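Local coordinates for protein fimbrin (Schizosaccharomyces pombe, PDB 1RT8) that binds and crosslinks actin filaments, supporting cell polarity, cytokinesis, mating and spore formation, at residues Glu87-Ala98 against Arg482-Ile490; Trp387-Leu398 against Arg501-Ala512. One frame throughout, in Å; residues are numbered along the deposited sequence.

Contact 1 (Glu87-Ala98 against Arg482-Ile490); sequences ENNNVVINSAKA and RKLGAVIFI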
loop_
_atom_site.group_PDB
_atom_site.type_symbol
_atom_site.label_atom_id
_atom_site.label_comp_id
_atom_site.label_asym_id
_atom_site.label_seq_id
_atom_site.Cartn_x
_atom_site.Cartn_y
_atom_site.Cartn_z
ATOM N N GLU A 87 0.246 9.295 -19.008
ATOM C CA GLU A 87 -0.549 8.070 -18.940
ATOM C C GLU A 87 0.187 7.067 -18.059
ATOM O O GLU A 87 -0.389 6.490 -17.143
ATOM C CB GLU A 87 -0.757 7.465 -20.340
ATOM C CG GLU A 87 -1.548 8.352 -21.307
ATOM C CD GLU A 87 -1.708 7.724 -22.682
ATOM O OE1 GLU A 87 -0.707 7.235 -23.244
ATOM O OE2 GLU A 87 -2.834 7.718 -23.207
ATOM N N ASN A 88 1.467 6.855 -18.346
ATOM C CA ASN A 88 2.271 5.932 -17.557
ATOM C C ASN A 88 2.325 6.387 -16.094
ATOM O O ASN A 88 2.218 5.577 -15.173
ATOM C CB ASN A 88 3.701 5.857 -18.111
ATOM C CG ASN A 88 3.802 5.010 -19.373
ATOM O OD1 ASN A 88 2.808 4.496 -19.870
ATOM N ND2 ASN A 88 5.022 4.859 -19.889
ATOM N N ASN A 89 2.509 7.682 -15.878
ATOM C CA ASN A 89 2.588 8.184 -14.512
ATOM C C ASN A 89 1.280 8.055 -13.754
ATOM O O ASN A 89 1.280 7.930 -12.531
ATOM C CB ASN A 89 3.118 9.619 -14.503
ATOM C CG ASN A 89 4.597 9.680 -14.866
ATOM O OD1 ASN A 89 5.320 8.697 -14.696
ATOM N ND2 ASN A 89 5.050 10.824 -15.353
ATOM N N ASN A 90 0.163 8.060 -14.473
ATOM C CA ASN A 90 -1.134 7.876 -13.825
ATOM C C ASN A 90 -1.171 6.460 -13.246
ATOM O O ASN A 90 -1.674 6.234 -12.137
ATOM C CB ASN A 90 -2.279 8.037 -14.830
ATOM C CG ASN A 90 -2.582 9.486 -15.141
ATOM O OD1 ASN A 90 -2.129 10.385 -14.444
ATOM N ND2 ASN A 90 -3.365 9.716 -16.186
ATOM N N VAL A 91 -0.649 5.505 -14.018
ATOM C CA VAL A 91 -0.600 4.103 -13.589
ATOM C C VAL A 91 0.278 3.963 -12.339
ATOM O O VAL A 91 -0.073 3.252 -11.400
ATOM C CB VAL A 91 -0.026 3.198 -14.699
ATOM C CG1 VAL A 91 0.167 1.788 -14.165
ATOM C CG2 VAL A 91 -0.965 3.178 -15.897
ATOM N N VAL A 92 1.424 4.637 -12.346
ATOM C CA VAL A 92 2.348 4.620 -11.210
ATOM C C VAL A 92 1.673 5.190 -9.963
ATOM O O VAL A 92 1.571 4.520 -8.933
ATOM C CB VAL A 92 3.617 5.463 -11.516
ATOM C CG1 VAL A 92 4.377 5.775 -10.231
ATOM C CG2 VAL A 92 4.519 4.703 -12.487
ATOM N N ILE A 93 1.201 6.430 -10.074
ATOM C CA ILE A 93 0.567 7.129 -8.960
ATOM C C ILE A 93 -0.620 6.392 -8.351
ATOM O O ILE A 93 -0.686 6.207 -7.144
ATOM C CB ILE A 93 0.083 8.538 -9.391
ATOM C CG1 ILE A 93 1.283 9.454 -9.665
ATOM C CG2 ILE A 93 -0.844 9.128 -8.315
ATOM C CD1 ILE A 93 2.156 9.704 -8.475
ATOM N N ASN A 94 -1.563 5.981 -9.185
ATOM C CA ASN A 94 -2.750 5.303 -8.691
ATOM C C ASN A 94 -2.530 3.893 -8.185
ATOM O O ASN A 94 -3.315 3.393 -7.371
ATOM C CB ASN A 94 -3.835 5.356 -9.757
ATOM C CG ASN A 94 -4.272 6.780 -10.026
ATOM O OD1 ASN A 94 -4.510 7.536 -9.086
ATOM N ND2 ASN A 94 -4.363 7.159 -11.292
ATOM N N SER A 95 -1.463 3.250 -8.648
ATOM C CA SER A 95 -1.153 1.913 -8.161
ATOM C C SER A 95 -0.570 2.104 -6.760
ATOM O O SER A 95 -0.949 1.418 -5.807
ATOM C CB SER A 95 -0.113 1.223 -9.061
ATOM O OG SER A 95 -0.647 0.914 -10.331
ATOM N N ALA A 96 0.360 3.046 -6.647
ATOM C CA ALA A 96 1.017 3.335 -5.371
ATOM C C ALA A 96 -0.009 3.616 -4.278
ATOM O O ALA A 96 0.148 3.168 -3.150
ATOM C CB ALA A 96 1.964 4.525 -5.526
ATOM N N LYS A 97 -1.061 4.349 -4.622
ATOM C CA LYS A 97 -2.110 4.678 -3.663
ATOM C C LYS A 97 -2.855 3.465 -3.127
ATOM O O LYS A 97 -3.406 3.526 -2.032
ATOM C CB LYS A 97 -3.147 5.621 -4.284
ATOM C CG LYS A 97 -2.712 7.056 -4.423
ATOM C CD LYS A 97 -3.875 7.914 -4.902
ATOM C CE LYS A 97 -3.514 9.394 -4.846
ATOM N NZ LYS A 97 -4.620 10.256 -5.354
ATOM N N ALA A 98 -2.871 2.373 -3.892
ATOM C CA ALA A 98 -3.599 1.167 -3.488
ATOM C C ALA A 98 -2.766 0.012 -2.948
ATOM O O ALA A 98 -3.301 -1.051 -2.642
ATOM C CB ALA A 98 -4.439 0.670 -4.649
ATOM N N ARG A 482 -6.477 2.656 -13.935
ATOM C CA ARG A 482 -5.516 3.512 -13.268
ATOM C C ARG A 482 -4.855 4.443 -14.272
ATOM O O ARG A 482 -4.532 5.586 -13.935
ATOM C CB ARG A 482 -4.484 2.670 -12.501
ATOM C CG ARG A 482 -5.079 2.112 -11.207
ATOM C CD ARG A 482 -4.190 1.103 -10.488
ATOM N NE ARG A 482 -4.823 0.673 -9.241
ATOM C CZ ARG A 482 -4.505 -0.432 -8.577
ATOM N NH1 ARG A 482 -3.553 -1.234 -9.039
ATOM N NH2 ARG A 482 -5.151 -0.738 -7.455
ATOM N N LYS A 483 -4.675 3.968 -15.504
ATOM C CA LYS A 483 -4.071 4.803 -16.544
ATOM C C LYS A 483 -5.014 5.977 -16.850
ATOM O O LYS A 483 -4.578 7.045 -17.274
ATOM C CB LYS A 483 -3.832 4.001 -17.834
ATOM C CG LYS A 483 -3.096 4.809 -18.912
ATOM C CD LYS A 483 -3.315 4.267 -20.341
ATOM C CE LYS A 483 -2.660 2.924 -20.578
ATOM N NZ LYS A 483 -2.516 2.616 -22.041
ATOM N N LEU A 484 -6.308 5.765 -16.647
ATOM C CA LEU A 484 -7.302 6.815 -16.881
ATOM C C LEU A 484 -7.427 7.760 -15.673
ATOM O O LEU A 484 -8.132 8.775 -15.734
ATOM C CB LEU A 484 -8.669 6.197 -17.170
ATOM C CG LEU A 484 -8.908 5.513 -18.521
ATOM C CD1 LEU A 484 -10.184 4.702 -18.424
ATOM C CD2 LEU A 484 -9.009 6.539 -19.642
ATOM N N GLY A 485 -6.747 7.414 -14.586
ATOM C CA GLY A 485 -6.790 8.230 -13.385
ATOM C C GLY A 485 -7.724 7.721 -12.294
ATOM O O GLY A 485 -7.951 8.406 -11.304
ATOM N N ALA A 486 -8.262 6.522 -12.461
ATOM C CA ALA A 486 -9.181 5.960 -11.475
ATOM C C ALA A 486 -8.481 5.527 -10.188
ATOM O O ALA A 486 -7.424 4.905 -10.228
ATOM C CB ALA A 486 -9.922 4.772 -12.081
ATOM N N VAL A 487 -9.084 5.852 -9.050
ATOM C CA VAL A 487 -8.549 5.472 -7.746
ATOM C C VAL A 487 -9.286 4.190 -7.372
ATOM O O VAL A 487 -10.483 4.215 -7.064
ATOM C CB VAL A 487 -8.814 6.583 -6.692
ATOM C CG1 VAL A 487 -8.483 6.077 -5.292
ATOM C CG2 VAL A 487 -7.955 7.799 -7.013
ATOM N N ILE A 488 -8.563 3.073 -7.420
ATOM C CA ILE A 488 -9.132 1.754 -7.154
ATOM C C ILE A 488 -8.443 1.048 -5.994
ATOM O O ILE A 488 -7.217 0.949 -5.959
ATOM C CB ILE A 488 -9.010 0.879 -8.417
ATOM C CG1 ILE A 488 -9.703 1.585 -9.580
ATOM C CG2 ILE A 488 -9.619 -0.490 -8.189
ATOM C CD1 ILE A 488 -9.424 0.973 -10.909
ATOM N N PHE A 489 -9.236 0.540 -5.057
ATOM C CA PHE A 489 -8.689 -0.140 -3.896
ATOM C C PHE A 489 -8.940 -1.641 -3.880
ATOM O O PHE A 489 -8.638 -2.304 -2.888
ATOM C CB PHE A 489 -9.237 0.485 -2.609
ATOM C CG PHE A 489 -8.807 1.909 -2.400
ATOM C CD1 PHE A 489 -9.748 2.926 -2.292
ATOM C CD2 PHE A 489 -7.459 2.231 -2.315
ATOM C CE1 PHE A 489 -9.351 4.250 -2.103
ATOM C CE2 PHE A 489 -7.046 3.561 -2.123
ATOM C CZ PHE A 489 -7.999 4.568 -2.018
ATOM N N ILE A 490 -9.499 -2.175 -4.961
ATOM C CA ILE A 490 -9.749 -3.609 -5.036
ATOM C C ILE A 490 -8.641 -4.313 -5.814
ATOM O O ILE A 490 -7.790 -3.665 -6.415
ATOM C CB ILE A 490 -11.092 -3.928 -5.731
ATOM C CG1 ILE A 490 -11.106 -3.351 -7.154
ATOM C CG2 ILE A 490 -12.240 -3.364 -4.919
ATOM C CD1 ILE A 490 -12.296 -3.835 -7.985
HETATM O O HOH W 1 -6.038 2.853 -7.976
HETATM O O HOH W 2 -1.994 -1.136 -11.351
#

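Contact 2 (Trp387-Leu398 against Arg501-Ala512); sequences WQMMRMNITKTL and RLVLHFIGSLMA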
loop_
_atom_site.group_PDB
_atom_site.type_symbol
_atom_site.label_atom_id
_atom_site.label_comp_id
_atom_site.label_asym_id
_atom_site.label_seq_id
_atom_site.Cartn_x
_atom_site.Cartn_y
_atom_site.Cartn_z
ATOM N N TRP A 387 -19.372 0.605 4.666
ATOM C CA TRP A 387 -19.876 0.520 3.299
ATOM C C TRP A 387 -20.821 1.678 3.003
ATOM O O TRP A 387 -20.716 2.313 1.957
ATOM C CB TRP A 387 -20.606 -0.800 3.051
ATOM C CG TRP A 387 -21.357 -0.806 1.752
ATOM C CD1 TRP A 387 -22.700 -0.977 1.583
ATOM C CD2 TRP A 387 -20.811 -0.598 0.439
ATOM N NE1 TRP A 387 -23.029 -0.888 0.245
ATOM C CE2 TRP A 387 -21.885 -0.656 -0.477
ATOM C CE3 TRP A 387 -19.517 -0.371 -0.050
ATOM C CZ2 TRP A 387 -21.707 -0.493 -1.858
ATOM C CZ3 TRP A 387 -19.339 -0.210 -1.431
ATOM C CH2 TRP A 387 -20.426 -0.272 -2.313
ATOM N N GLN A 388 -21.748 1.955 3.915
ATOM C CA GLN A 388 -22.679 3.060 3.699
ATOM C C GLN A 388 -21.912 4.362 3.509
ATOM O O GLN A 388 -22.303 5.206 2.702
ATOM C CB GLN A 388 -23.638 3.198 4.878
ATOM C CG GLN A 388 -24.667 2.108 4.927
ATOM C CD GLN A 388 -25.622 2.169 3.758
ATOM O OE1 GLN A 388 -25.965 1.140 3.176
ATOM N NE2 GLN A 388 -26.066 3.378 3.408
ATOM N N MET A 389 -20.829 4.528 4.263
ATOM C CA MET A 389 -20.010 5.730 4.144
ATOM C C MET A 389 -19.365 5.776 2.756
ATOM O O MET A 389 -19.385 6.809 2.083
ATOM C CB MET A 389 -18.923 5.754 5.224
ATOM C CG MET A 389 -18.200 7.083 5.334
ATOM S SD MET A 389 -16.807 7.053 6.488
ATOM C CE MET A 389 -17.564 7.676 7.983
ATOM N N MET A 390 -18.791 4.657 2.327
ATOM C CA MET A 390 -18.166 4.602 1.010
ATOM C C MET A 390 -19.214 4.799 -0.082
ATOM O O MET A 390 -18.993 5.539 -1.036
ATOM C CB MET A 390 -17.470 3.251 0.786
ATOM C CG MET A 390 -17.037 3.011 -0.665
ATOM S SD MET A 390 -16.081 1.474 -0.924
ATOM C CE MET A 390 -14.480 1.965 -0.343
ATOM N N ARG A 391 -20.354 4.135 0.063
ATOM C CA ARG A 391 -21.416 4.222 -0.929
ATOM C C ARG A 391 -21.987 5.630 -1.100
ATOM O O ARG A 391 -22.214 6.081 -2.231
ATOM C CB ARG A 391 -22.548 3.256 -0.578
ATOM C CG ARG A 391 -23.677 3.239 -1.592
ATOM C CD ARG A 391 -23.185 2.755 -2.956
ATOM N NE ARG A 391 -24.250 2.768 -3.957
ATOM C CZ ARG A 391 -24.684 3.854 -4.597
ATOM N NH1 ARG A 391 -24.150 5.040 -4.348
ATOM N NH2 ARG A 391 -25.652 3.747 -5.503
ATOM N N MET A 392 -22.236 6.315 0.013
ATOM C CA MET A 392 -22.781 7.665 -0.057
ATOM C C MET A 392 -21.767 8.595 -0.696
ATOM O O MET A 392 -22.136 9.490 -1.453
ATOM C CB MET A 392 -23.143 8.184 1.331
ATOM C CG MET A 392 -23.848 9.533 1.301
ATOM S SD MET A 392 -25.328 9.484 0.262
ATOM C CE MET A 392 -26.482 8.623 1.329
ATOM N N ASN A 393 -20.490 8.374 -0.401
ATOM C CA ASN A 393 -19.426 9.197 -0.961
ATOM C C ASN A 393 -19.444 9.097 -2.487
ATOM O O ASN A 393 -19.249 10.097 -3.179
ATOM C CB ASN A 393 -18.070 8.742 -0.428
ATOM C CG ASN A 393 -16.938 9.667 -0.840
ATOM O OD1 ASN A 393 -15.853 9.210 -1.178
ATOM N ND2 ASN A 393 -17.183 10.969 -0.799
ATOM N N ILE A 394 -19.672 7.890 -3.008
ATOM C CA ILE A 394 -19.736 7.684 -4.455
ATOM C C ILE A 394 -20.892 8.501 -5.045
ATOM O O ILE A 394 -20.735 9.162 -6.068
ATOM C CB ILE A 394 -19.946 6.191 -4.812
ATOM C CG1 ILE A 394 -18.660 5.403 -4.561
ATOM C CG2 ILE A 394 -20.362 6.049 -6.271
ATOM C CD1 ILE A 394 -18.826 3.908 -4.766
ATOM N N THR A 395 -22.046 8.454 -4.392
ATOM C CA THR A 395 -23.215 9.195 -4.855
ATOM C C THR A 395 -22.937 10.695 -4.890
ATOM O O THR A 395 -23.217 11.365 -5.885
ATOM C CB THR A 395 -24.435 8.972 -3.926
ATOM O OG1 THR A 395 -24.808 7.590 -3.941
ATOM C CG2 THR A 395 -25.625 9.828 -4.377
ATOM N N LYS A 396 -22.385 11.211 -3.795
ATOM C CA LYS A 396 -22.104 12.636 -3.682
ATOM C C LYS A 396 -20.995 13.135 -4.589
ATOM O O LYS A 396 -21.108 14.210 -5.171
ATOM C CB LYS A 396 -21.783 12.998 -2.230
ATOM C CG LYS A 396 -22.923 12.698 -1.254
ATOM C CD LYS A 396 -24.193 13.433 -1.636
ATOM C CE LYS A 396 -25.329 13.120 -0.672
ATOM N NZ LYS A 396 -25.014 13.542 0.724
ATOM N N THR A 397 -19.918 12.371 -4.708
ATOM C CA THR A 397 -18.820 12.790 -5.564
ATOM C C THR A 397 -19.251 12.765 -7.031
ATOM O O THR A 397 -18.789 13.583 -7.825
ATOM C CB THR A 397 -17.577 11.887 -5.399
ATOM O OG1 THR A 397 -17.879 10.569 -5.866
ATOM C CG2 THR A 397 -17.144 11.829 -3.946
ATOM N N LEU A 398 -20.130 11.832 -7.387
ATOM C CA LEU A 398 -20.612 11.735 -8.763
ATOM C C LEU A 398 -21.705 12.763 -9.020
ATOM O O LEU A 398 -22.221 12.871 -10.134
ATOM C CB LEU A 398 -21.156 10.330 -9.063
ATOM C CG LEU A 398 -20.129 9.195 -9.119
ATOM C CD1 LEU A 398 -20.824 7.901 -9.510
ATOM C CD2 LEU A 398 -19.038 9.530 -10.126
ATOM N N ARG A 501 -20.231 -5.468 -3.578
ATOM C CA ARG A 501 -19.854 -4.133 -3.124
ATOM C C ARG A 501 -18.531 -3.682 -3.728
ATOM O O ARG A 501 -18.334 -2.495 -4.004
ATOM C CB ARG A 501 -19.735 -4.089 -1.605
ATOM C CG ARG A 501 -21.026 -4.362 -0.879
ATOM C CD ARG A 501 -20.762 -4.396 0.597
ATOM N NE ARG A 501 -21.995 -4.460 1.354
ATOM C CZ ARG A 501 -22.051 -4.710 2.656
ATOM N NH1 ARG A 501 -20.936 -4.926 3.339
ATOM N NH2 ARG A 501 -23.224 -4.727 3.273
ATOM N N LEU A 502 -17.622 -4.625 -3.926
ATOM C CA LEU A 502 -16.326 -4.276 -4.471
ATOM C C LEU A 502 -16.444 -4.014 -5.963
ATOM O O LEU A 502 -15.730 -3.170 -6.502
ATOM C CB LEU A 502 -15.308 -5.375 -4.156
ATOM C CG LEU A 502 -15.225 -5.703 -2.653
ATOM C CD1 LEU A 502 -14.068 -6.670 -2.364
ATOM C CD2 LEU A 502 -15.029 -4.419 -1.858
ATOM N N VAL A 503 -17.356 -4.714 -6.629
ATOM C CA VAL A 503 -17.553 -4.476 -8.051
ATOM C C VAL A 503 -18.145 -3.077 -8.211
ATOM O O VAL A 503 -17.748 -2.324 -9.095
ATOM C CB VAL A 503 -18.527 -5.499 -8.692
ATOM C CG1 VAL A 503 -18.950 -5.011 -10.089
ATOM C CG2 VAL A 503 -17.854 -6.875 -8.798
ATOM N N LEU A 504 -19.085 -2.718 -7.346
ATOM C CA LEU A 504 -19.714 -1.401 -7.444
ATOM C C LEU A 504 -18.694 -0.292 -7.197
ATOM O O LEU A 504 -18.721 0.736 -7.878
ATOM C CB LEU A 504 -20.909 -1.299 -6.480
ATOM C CG LEU A 504 -21.812 -0.056 -6.614
ATOM C CD1 LEU A 504 -23.215 -0.328 -6.052
ATOM C CD2 LEU A 504 -21.159 1.107 -5.914
ATOM N N HIS A 505 -17.788 -0.496 -6.241
ATOM C CA HIS A 505 -16.735 0.488 -5.951
ATOM C C HIS A 505 -15.895 0.735 -7.209
ATOM O O HIS A 505 -15.566 1.870 -7.538
ATOM C CB HIS A 505 -15.831 -0.023 -4.818
ATOM C CG HIS A 505 -14.525 0.709 -4.686
ATOM N ND1 HIS A 505 -13.328 0.184 -5.129
ATOM C CD2 HIS A 505 -14.226 1.916 -4.145
ATOM C CE1 HIS A 505 -12.349 1.034 -4.867
ATOM N NE2 HIS A 505 -12.869 2.094 -4.271
ATOM N N PHE A 506 -15.558 -0.340 -7.907
ATOM C CA PHE A 506 -14.761 -0.256 -9.129
ATOM C C PHE A 506 -15.501 0.561 -10.203
ATOM O O PHE A 506 -14.943 1.488 -10.786
ATOM C CB PHE A 506 -14.484 -1.673 -9.643
ATOM C CG PHE A 506 -13.758 -1.716 -10.960
ATOM C CD1 PHE A 506 -12.392 -1.480 -11.024
ATOM C CD2 PHE A 506 -14.448 -1.993 -12.134
ATOM C CE1 PHE A 506 -11.715 -1.520 -12.243
ATOM C CE2 PHE A 506 -13.782 -2.036 -13.361
ATOM C CZ PHE A 506 -12.412 -1.798 -13.415
ATOM N N ILE A 507 -16.759 0.206 -10.454
ATOM C CA ILE A 507 -17.560 0.904 -11.451
ATOM C C ILE A 507 -17.714 2.374 -11.075
ATOM O O ILE A 507 -17.615 3.266 -11.925
ATOM C CB ILE A 507 -18.952 0.259 -11.592
ATOM C CG1 ILE A 507 -18.805 -1.162 -12.135
ATOM C CG2 ILE A 507 -19.827 1.080 -12.534
ATOM C CD1 ILE A 507 -18.095 -1.237 -13.478
ATOM N N GLY A 508 -17.951 2.630 -9.796
ATOM C CA GLY A 508 -18.093 4.005 -9.360
ATOM C C GLY A 508 -16.832 4.810 -9.615
ATOM O O GLY A 508 -16.894 6.000 -9.926
ATOM N N SER A 509 -15.679 4.166 -9.484
ATOM C CA SER A 509 -14.423 4.864 -9.711
ATOM C C SER A 509 -14.299 5.215 -11.195
ATOM O O SER A 509 -13.721 6.241 -11.543
ATOM C CB SER A 509 -13.235 3.996 -9.282
ATOM O OG SER A 509 -12.896 3.054 -10.292
ATOM N N LEU A 510 -14.865 4.375 -12.063
ATOM C CA LEU A 510 -14.797 4.622 -13.510
ATOM C C LEU A 510 -15.722 5.760 -13.924
ATOM O O LEU A 510 -15.409 6.545 -14.822
ATOM C CB LEU A 510 -15.176 3.365 -14.300
ATOM C CG LEU A 510 -14.282 2.136 -14.120
ATOM C CD1 LEU A 510 -14.535 1.173 -15.264
ATOM C CD2 LEU A 510 -12.822 2.535 -14.098
ATOM N N MET A 511 -16.873 5.838 -13.272
ATOM C CA MET A 511 -17.827 6.887 -13.579
ATOM C C MET A 511 -17.245 8.261 -13.257
ATOM O O MET A 511 -17.731 9.274 -13.750
ATOM C CB MET A 511 -19.117 6.660 -12.783
ATOM C CG MET A 511 -19.899 5.432 -13.232
ATOM S SD MET A 511 -21.421 5.121 -12.301
ATOM C CE MET A 511 -22.449 6.497 -12.915
ATOM N N ALA A 512 -16.193 8.286 -12.445
ATOM C CA ALA A 512 -15.572 9.542 -12.034
ATOM C C ALA A 512 -14.297 9.961 -12.764
ATOM O O ALA A 512 -13.733 11.004 -12.445
ATOM C CB ALA A 512 -15.305 9.512 -10.526
#

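Contact 1 (Glu87-Ala98 against Arg482-Ile490)
The guanidinium of Arg482 lies with one face over Ser95 CA, while at its edge two polar partners stand in its plane. NH2 donates to Ile488 O (3.1 Å, 166°), and NH1 meets a water that also donates to Ser95 OG. A second water, held by NE, bridges to Asn94 O and Ile488 N. The extended chain from CG to NE runs among Val91, Asn94, Ser95 and Ala98 as a knob in a hole; the lone methyl of Ala98 suits its place, since CB already lies 3.1 Å from Ile488 O and close to the guanidinium. Were Arg482 replaced by an alanine, Ile488 O would probably lose its NH2 donor, each water one of its partners, and a gap would be likely to open beside Ser95 and Ala98. At the edge of the Phe489 ring, in its plane, stands Lys97 O, 3.6 Å from CE2.

Two asparagine amides tie the helix end down. Asn94 ND2 reaches a lone pair of Arg482 O (3.1 Å), whereas Asn90 ND2 comes from above the carbonyl plane of Lys483 O (3.1 Å). Arg482 O also accepts from Gly485 N in a Schellman motif, whose positive phi suits glycine. Helix 82-99, in calponin-homology domain 1, is thus joined to the end of helix 467-483, in domain 4; Phe489 packs onwards against helix 282-296, and Ile488 against helix 500-511.

Contact 2 (Trp387-Leu398 against Arg501-Ala512)
Trp387 and Arg501 open a nearly parallel pairing of helices that joins calponin-homology domains 3 and 4, the segment axes approaching to 10.3 Å at 19°. The guanidinium of Arg501 is stacked on the indole with planes 13° apart, an off-centre cation-pi contact, while the aliphatic part of the same extended chain covers the ring: CD stands 3.8 Å from the centroid of the five-membered ring of Trp387 as a CH-pi contact. A long flexible chain ending in a flat cation suits a broad aromatic face. Trp387 swings its ring out with CG anti to the backbone N (chi1 169°), and on its opposite face Arg391 CB of the same helix rests toward the rim.

Leu504 crosses Trp387 at about a right angle, CD2 meeting the ring edge at CH2 (3.9 Å), and the same methyl touches Ile394 CD1 (3.8 Å). Arg391 passes across Leu504 on its way to Asp410, with which it forms a salt bridge, and to Leu408 O. Gly508 suits its place because a beta carbon there would probably crowd Ile394 CD1; its absence lets the helices come close at this level, CA to CA 6.3 Å between Ile394 and Gly508. Met390 lies across His505, its sulfur approaching the imidazole obliquely. Helix 282-296 carries Phe290, against which both Trp387 and Met390 pack. At the C-terminal end Leu398 forks over the last turn of the partner, CD1 resting on Met511 CB and CD2 reaching Ala512 CB at 3.8 Å.

Overall arrangement
From the N terminus, helix 82-99 of the first calponin-homology domain supplies the first half of contact 1. The chain then runs through domain 2 and into domain 3, where helix 379-397 provides the first half of contact 2. Only in domain 4 do the partners arrive: 482-490 closes contact 1 after a loop of 383 residues, and 501-512 closes contact 2 after 102. The two loops therefore cross. Contact 1 ties the two actin-binding regions together, bringing the first and fourth calponin-homology domains side by side, whereas contact 2 stays within the second region. Their centres are about 16 Å apart, and they meet where Ile488 packs against Ser509 and Ile490 against Phe506.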